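Copper homeostasis protein CutC (PDB 2BDQ) probably binds copper ions and may take part in copper homeostasis in the cytoplasm. Local coordinates at residues M1-D13 and C196-T210. Numbering follows the deposited sequence.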
loop_
_atom_site.group_PDB
_atom_site.type_symbol
_atom_site.label_atom_id
_atom_site.label_comp_id
_atom_site.label_asym_id
_atom_site.label_seq_id
_atom_site.Cartn_x
_atom_site.Cartn_y
_atom_site.Cartn_z
HETATM N N MSE A 1 -9.596 -2.772 30.886
HETATM C CA MSE A 1 -9.826 -1.323 31.157
HETATM C C MSE A 1 -9.931 -0.563 29.825
HETATM O O MSE A 1 -10.960 -0.643 29.150
HETATM C CB MSE A 1 -8.679 -0.779 32.007
HETATM C CG MSE A 1 -9.119 0.262 33.014
HETATM SE SE MSE A 1 -9.910 1.812 32.148
HETATM C CE MSE A 1 -8.657 3.172 32.790
ATOM N N ILE A 2 -8.889 0.184 29.454
ATOM C CA ILE A 2 -8.905 0.906 28.183
ATOM C C ILE A 2 -8.481 -0.062 27.078
ATOM O O ILE A 2 -7.488 -0.779 27.214
ATOM C CB ILE A 2 -7.931 2.113 28.182
ATOM C CG1 ILE A 2 -8.301 3.088 29.297
ATOM C CG2 ILE A 2 -7.998 2.849 26.845
ATOM C CD1 ILE A 2 -9.714 3.616 29.186
ATOM N N LEU A 3 -9.240 -0.079 25.989
ATOM C CA LEU A 3 -8.945 -0.960 24.864
ATOM C C LEU A 3 -7.932 -0.264 23.956
ATOM O O LEU A 3 -8.170 0.850 23.499
ATOM C CB LEU A 3 -10.243 -1.254 24.108
ATOM C CG LEU A 3 -10.323 -2.389 23.084
ATOM C CD1 LEU A 3 -11.791 -2.781 22.901
ATOM C CD2 LEU A 3 -9.706 -1.956 21.756
ATOM N N ARG A 4 -6.795 -0.909 23.714
ATOM C CA ARG A 4 -5.765 -0.326 22.859
ATOM C C ARG A 4 -5.689 -0.957 21.474
ATOM O O ARG A 4 -5.667 -2.180 21.338
ATOM C CB ARG A 4 -4.392 -0.416 23.528
ATOM C CG ARG A 4 -4.162 0.653 24.589
ATOM C CD ARG A 4 -2.723 0.632 25.108
ATOM N NE ARG A 4 -2.513 -0.400 26.117
ATOM C CZ ARG A 4 -1.363 -0.586 26.759
ATOM N NH1 ARG A 4 -1.259 -1.546 27.668
ATOM N NH2 ARG A 4 -0.311 0.187 26.487
ATOM N N GLU A 5 -5.648 -0.108 20.450
ATOM C CA GLU A 5 -5.572 -0.548 19.058
ATOM C C GLU A 5 -4.253 -0.131 18.416
ATOM O O GLU A 5 -3.901 1.050 18.387
ATOM C CB GLU A 5 -6.732 0.049 18.259
ATOM C CG GLU A 5 -6.669 -0.201 16.756
ATOM C CD GLU A 5 -7.876 0.367 16.016
ATOM O OE1 GLU A 5 -9.008 -0.104 16.280
ATOM O OE2 GLU A 5 -7.696 1.284 15.174
ATOM N N PHE A 6 -3.522 -1.102 17.897
ATOM C CA PHE A 6 -2.260 -0.812 17.248
ATOM C C PHE A 6 -2.433 -0.595 15.738
ATOM O O PHE A 6 -3.057 -1.406 15.052
ATOM C CB PHE A 6 -1.279 -1.948 17.515
ATOM C CG PHE A 6 0.011 -1.810 16.779
ATOM C CD1 PHE A 6 0.353 -2.712 15.777
ATOM C CD2 PHE A 6 0.882 -0.771 17.071
ATOM C CE1 PHE A 6 1.550 -2.575 15.072
ATOM C CE2 PHE A 6 2.081 -0.625 16.374
ATOM C CZ PHE A 6 2.416 -1.530 15.376
ATOM N N CYS A 7 -1.885 0.512 15.242
ATOM C CA CYS A 7 -1.950 0.870 13.827
ATOM C C CYS A 7 -0.697 0.309 13.150
ATOM O O CYS A 7 0.415 0.773 13.402
ATOM C CB CYS A 7 -1.998 2.399 13.682
ATOM S SG CYS A 7 -2.143 3.024 11.973
ATOM N N ALA A 8 -0.884 -0.684 12.289
ATOM C CA ALA A 8 0.228 -1.333 11.613
ATOM C C ALA A 8 0.283 -1.099 10.114
ATOM O O ALA A 8 -0.710 -0.746 9.487
ATOM C CB ALA A 8 0.175 -2.849 11.886
ATOM N N GLU A 9 1.468 -1.280 9.550
ATOM C CA GLU A 9 1.650 -1.176 8.112
ATOM C C GLU A 9 2.151 -2.571 7.784
ATOM O O GLU A 9 3.286 -2.924 8.133
ATOM C CB GLU A 9 2.707 -0.130 7.741
ATOM C CG GLU A 9 2.972 -0.075 6.238
ATOM C CD GLU A 9 3.991 0.973 5.845
ATOM O OE1 GLU A 9 3.727 2.175 6.071
ATOM O OE2 GLU A 9 5.058 0.598 5.306
ATOM N N ASN A 10 1.290 -3.374 7.161
ATOM C CA ASN A 10 1.638 -4.748 6.811
ATOM C C ASN A 10 1.874 -5.541 8.093
ATOM O O ASN A 10 1.448 -5.110 9.163
ATOM C CB ASN A 10 2.860 -4.734 5.908
ATOM C CG ASN A 10 2.614 -3.930 4.645
ATOM O OD1 ASN A 10 3.533 -3.338 4.080
ATOM N ND2 ASN A 10 1.359 -3.909 4.193
ATOM N N LEU A 11 2.547 -6.682 8.028
ATOM C CA LEU A 11 2.702 -7.441 9.263
ATOM C C LEU A 11 4.086 -7.542 9.845
ATOM O O LEU A 11 4.370 -8.407 10.666
ATOM C CB LEU A 11 2.079 -8.827 9.103
ATOM C CG LEU A 11 2.348 -9.623 7.838
ATOM C CD1 LEU A 11 3.653 -10.396 7.991
ATOM C CD2 LEU A 11 1.186 -10.579 7.600
ATOM N N THR A 12 4.928 -6.601 9.447
ATOM C CA THR A 12 6.304 -6.538 9.898
ATOM C C THR A 12 6.440 -6.420 11.416
ATOM O O THR A 12 7.252 -7.110 12.025
ATOM C CB THR A 12 7.019 -5.334 9.257
ATOM O OG1 THR A 12 6.780 -5.337 7.845
ATOM C CG2 THR A 12 8.506 -5.405 9.510
ATOM N N ASP A 13 5.644 -5.546 12.024
ATOM C CA ASP A 13 5.720 -5.314 13.461
ATOM C C ASP A 13 4.691 -6.069 14.289
ATOM O O ASP A 13 4.517 -5.778 15.469
ATOM C CB ASP A 13 5.588 -3.813 13.724
ATOM C CG ASP A 13 6.572 -2.997 12.909
ATOM O OD1 ASP A 13 6.207 -1.887 12.468
ATOM O OD2 ASP A 13 7.712 -3.465 12.709
ATOM N N CYS A 196 -8.036 9.471 27.981
ATOM C CA CYS A 196 -9.259 8.693 28.142
ATOM C C CYS A 196 -10.046 9.032 29.407
ATOM O O CYS A 196 -11.262 9.170 29.359
ATOM C CB CYS A 196 -8.940 7.195 28.134
ATOM S SG CYS A 196 -8.468 6.546 26.517
ATOM N N GLN A 197 -9.364 9.174 30.538
ATOM C CA GLN A 197 -10.077 9.486 31.772
ATOM C C GLN A 197 -10.674 10.891 31.773
ATOM O O GLN A 197 -11.702 11.123 32.396
ATOM C CB GLN A 197 -9.162 9.330 32.990
ATOM C CG GLN A 197 -8.201 10.478 33.186
ATOM C CD GLN A 197 -7.595 10.496 34.569
ATOM O OE1 GLN A 197 -6.824 11.394 34.908
ATOM N NE2 GLN A 197 -7.937 9.501 35.379
ATOM N N GLU A 198 -10.038 11.826 31.074
ATOM C CA GLU A 198 -10.539 13.199 31.039
ATOM C C GLU A 198 -11.623 13.422 29.989
ATOM O O GLU A 198 -12.290 14.459 29.993
ATOM C CB GLU A 198 -9.387 14.180 30.787
ATOM C CG GLU A 198 -8.316 14.174 31.862
ATOM C CD GLU A 198 -8.842 14.598 33.229
ATOM O OE1 GLU A 198 -8.540 13.902 34.220
ATOM O OE2 GLU A 198 -9.548 15.623 33.313
ATOM N N THR A 199 -11.805 12.459 29.094
ATOM C CA THR A 199 -12.807 12.602 28.045
ATOM C C THR A 199 -13.920 11.567 28.124
ATOM O O THR A 199 -15.007 11.778 27.587
ATOM C CB THR A 199 -12.164 12.485 26.644
ATOM O OG1 THR A 199 -11.515 11.214 26.529
ATOM C CG2 THR A 199 -11.144 13.601 26.422
ATOM N N GLY A 200 -13.643 10.454 28.792
ATOM C CA GLY A 200 -14.631 9.402 28.895
ATOM C C GLY A 200 -14.450 8.380 27.783
ATOM O O GLY A 200 -15.257 7.461 27.645
ATOM N N VAL A 201 -13.400 8.546 26.980
ATOM C CA VAL A 201 -13.106 7.620 25.884
ATOM C C VAL A 201 -12.510 6.338 26.465
ATOM O O VAL A 201 -11.717 6.397 27.397
ATOM C CB VAL A 201 -12.093 8.248 24.886
ATOM C CG1 VAL A 201 -11.665 7.214 23.844
ATOM C CG2 VAL A 201 -12.726 9.459 24.202
ATOM N N LYS A 202 -12.897 5.182 25.924
ATOM C CA LYS A 202 -12.386 3.901 26.414
ATOM C C LYS A 202 -11.533 3.140 25.403
ATOM O O LYS A 202 -11.154 1.989 25.649
ATOM C CB LYS A 202 -13.540 2.994 26.856
ATOM C CG LYS A 202 -14.393 3.571 27.965
ATOM C CD LYS A 202 -15.569 4.338 27.389
ATOM C CE LYS A 202 -16.823 3.460 27.304
ATOM N NZ LYS A 202 -16.590 2.143 26.636
ATOM N N GLN A 203 -11.233 3.770 24.269
ATOM C CA GLN A 203 -10.421 3.131 23.230
ATOM C C GLN A 203 -9.383 4.089 22.650
ATOM O O GLN A 203 -9.689 5.231 22.321
ATOM C CB GLN A 203 -11.320 2.608 22.110
ATOM C CG GLN A 203 -12.435 1.711 22.617
ATOM C CD GLN A 203 -13.090 0.928 21.499
ATOM O OE1 GLN A 203 -12.423 0.179 20.783
ATOM N NE2 GLN A 203 -14.399 1.088 21.347
ATOM N N ALA A 204 -8.151 3.610 22.520
ATOM C CA ALA A 204 -7.070 4.428 21.995
ATOM C C ALA A 204 -6.382 3.753 20.816
ATOM O O ALA A 204 -6.109 2.551 20.842
ATOM C CB ALA A 204 -6.060 4.722 23.097
ATOM N N HIS A 205 -6.089 4.557 19.797
ATOM C CA HIS A 205 -5.451 4.109 18.565
ATOM C C HIS A 205 -4.096 4.792 18.399
ATOM O O HIS A 205 -3.955 5.975 18.698
ATOM C CB HIS A 205 -6.361 4.479 17.390
ATOM C CG HIS A 205 -5.739 4.299 16.041
ATOM N ND1 HIS A 205 -6.001 3.205 15.243
ATOM C CD2 HIS A 205 -4.944 5.114 15.307
ATOM C CE1 HIS A 205 -5.404 3.358 14.078
ATOM N NE2 HIS A 205 -4.756 4.510 14.089
ATOM N N GLY A 206 -3.107 4.051 17.910
ATOM C CA GLY A 206 -1.798 4.645 17.712
ATOM C C GLY A 206 -0.711 3.691 17.257
ATOM O O GLY A 206 -0.792 2.476 17.485
ATOM N N THR A 207 0.308 4.236 16.595
ATOM C CA THR A 207 1.431 3.426 16.134
ATOM C C THR A 207 2.373 3.164 17.301
ATOM O O THR A 207 3.111 2.182 17.303
ATOM C CB THR A 207 2.233 4.123 15.018
ATOM O OG1 THR A 207 2.528 5.474 15.401
ATOM C CG2 THR A 207 1.456 4.112 13.716
ATOM N N ARG A 208 2.348 4.048 18.294
ATOM C CA ARG A 208 3.193 3.883 19.471
ATOM C C ARG A 208 2.317 3.793 20.719
ATOM O O ARG A 208 2.625 4.400 21.746
ATOM C CB ARG A 208 4.154 5.064 19.622
ATOM C CG ARG A 208 4.804 5.531 18.339
ATOM C CD ARG A 208 6.058 6.325 18.647
ATOM N NE ARG A 208 6.486 7.130 17.509
ATOM C CZ ARG A 208 5.896 8.261 17.137
ATOM N NH1 ARG A 208 4.854 8.721 17.820
ATOM N NH2 ARG A 208 6.343 8.931 16.083
ATOM N N ILE A 209 1.229 3.035 20.616
ATOM C CA ILE A 209 0.282 2.867 21.713
ATOM C C ILE A 209 0.897 2.070 22.868
ATOM O O ILE A 209 0.458 2.176 24.014
ATOM C CB ILE A 209 -1.015 2.160 21.207
ATOM C CG1 ILE A 209 -2.155 2.358 22.208
ATOM C CG2 ILE A 209 -0.754 0.676 20.966
ATOM C CD1 ILE A 209 -2.655 3.787 22.280
ATOM N N THR A 210 1.925 1.284 22.558
ATOM C CA THR A 210 2.615 0.466 23.555
ATOM C C THR A 210 4.086 0.859 23.712
ATOM O O THR A 210 4.529 1.012 24.871
ATOM C CB THR A 210 2.543 -1.033 23.198
ATOM O OG1 THR A 210 3.057 -1.244 21.875
ATOM C CG2 THR A 210 1.107 -1.522 23.268
#
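Glu5 and His205 meet where strands 3-9 and 203-206, first and last of the eight, run parallel and close the TIM barrel, joined by backbone hydrogen bonds from Leu3 N to Lys202 O through Cys7 N to Gly206 O. Both side chains point into the barrel. CG of His205 lies anti to the backbone N (chi1 170°), which brings the ring across the carboxylate, the two planes 81° apart. His205 ND1 donates in its ring plane to Glu5 OE2 at 2.6 Å, on the anti side of the oxygen and somewhat out of the carboxylate plane, while Glu5 OE1 forms a salt bridge with Arg24, so the buried carboxylate is held at both oxygens. Further along, Cys7 lies beside the imidazole, its CB 3.5 Å from His205 NE2 and its SG oblique to the ring. At the other end of this interior face Leu3 runs alongside Gln203, whose amide is bound by Arg24 and Glu180.

The outer face is largely apolar. Ile2 CG2 rests on Cys196 SG of helix 192-199, 3.7 Å away, and the aliphatic part of Arg4 packs on Ile209. A bend at chi3 (-81°) lets Arg4 NH2 donate to Ile209 O over a long 3.3 Å, with Ile209 O near the guanidinium plane. Gly206 brings no side chain beside Phe6, whose ring presents its edge to Thr207 O, 3.1 Å from CE2.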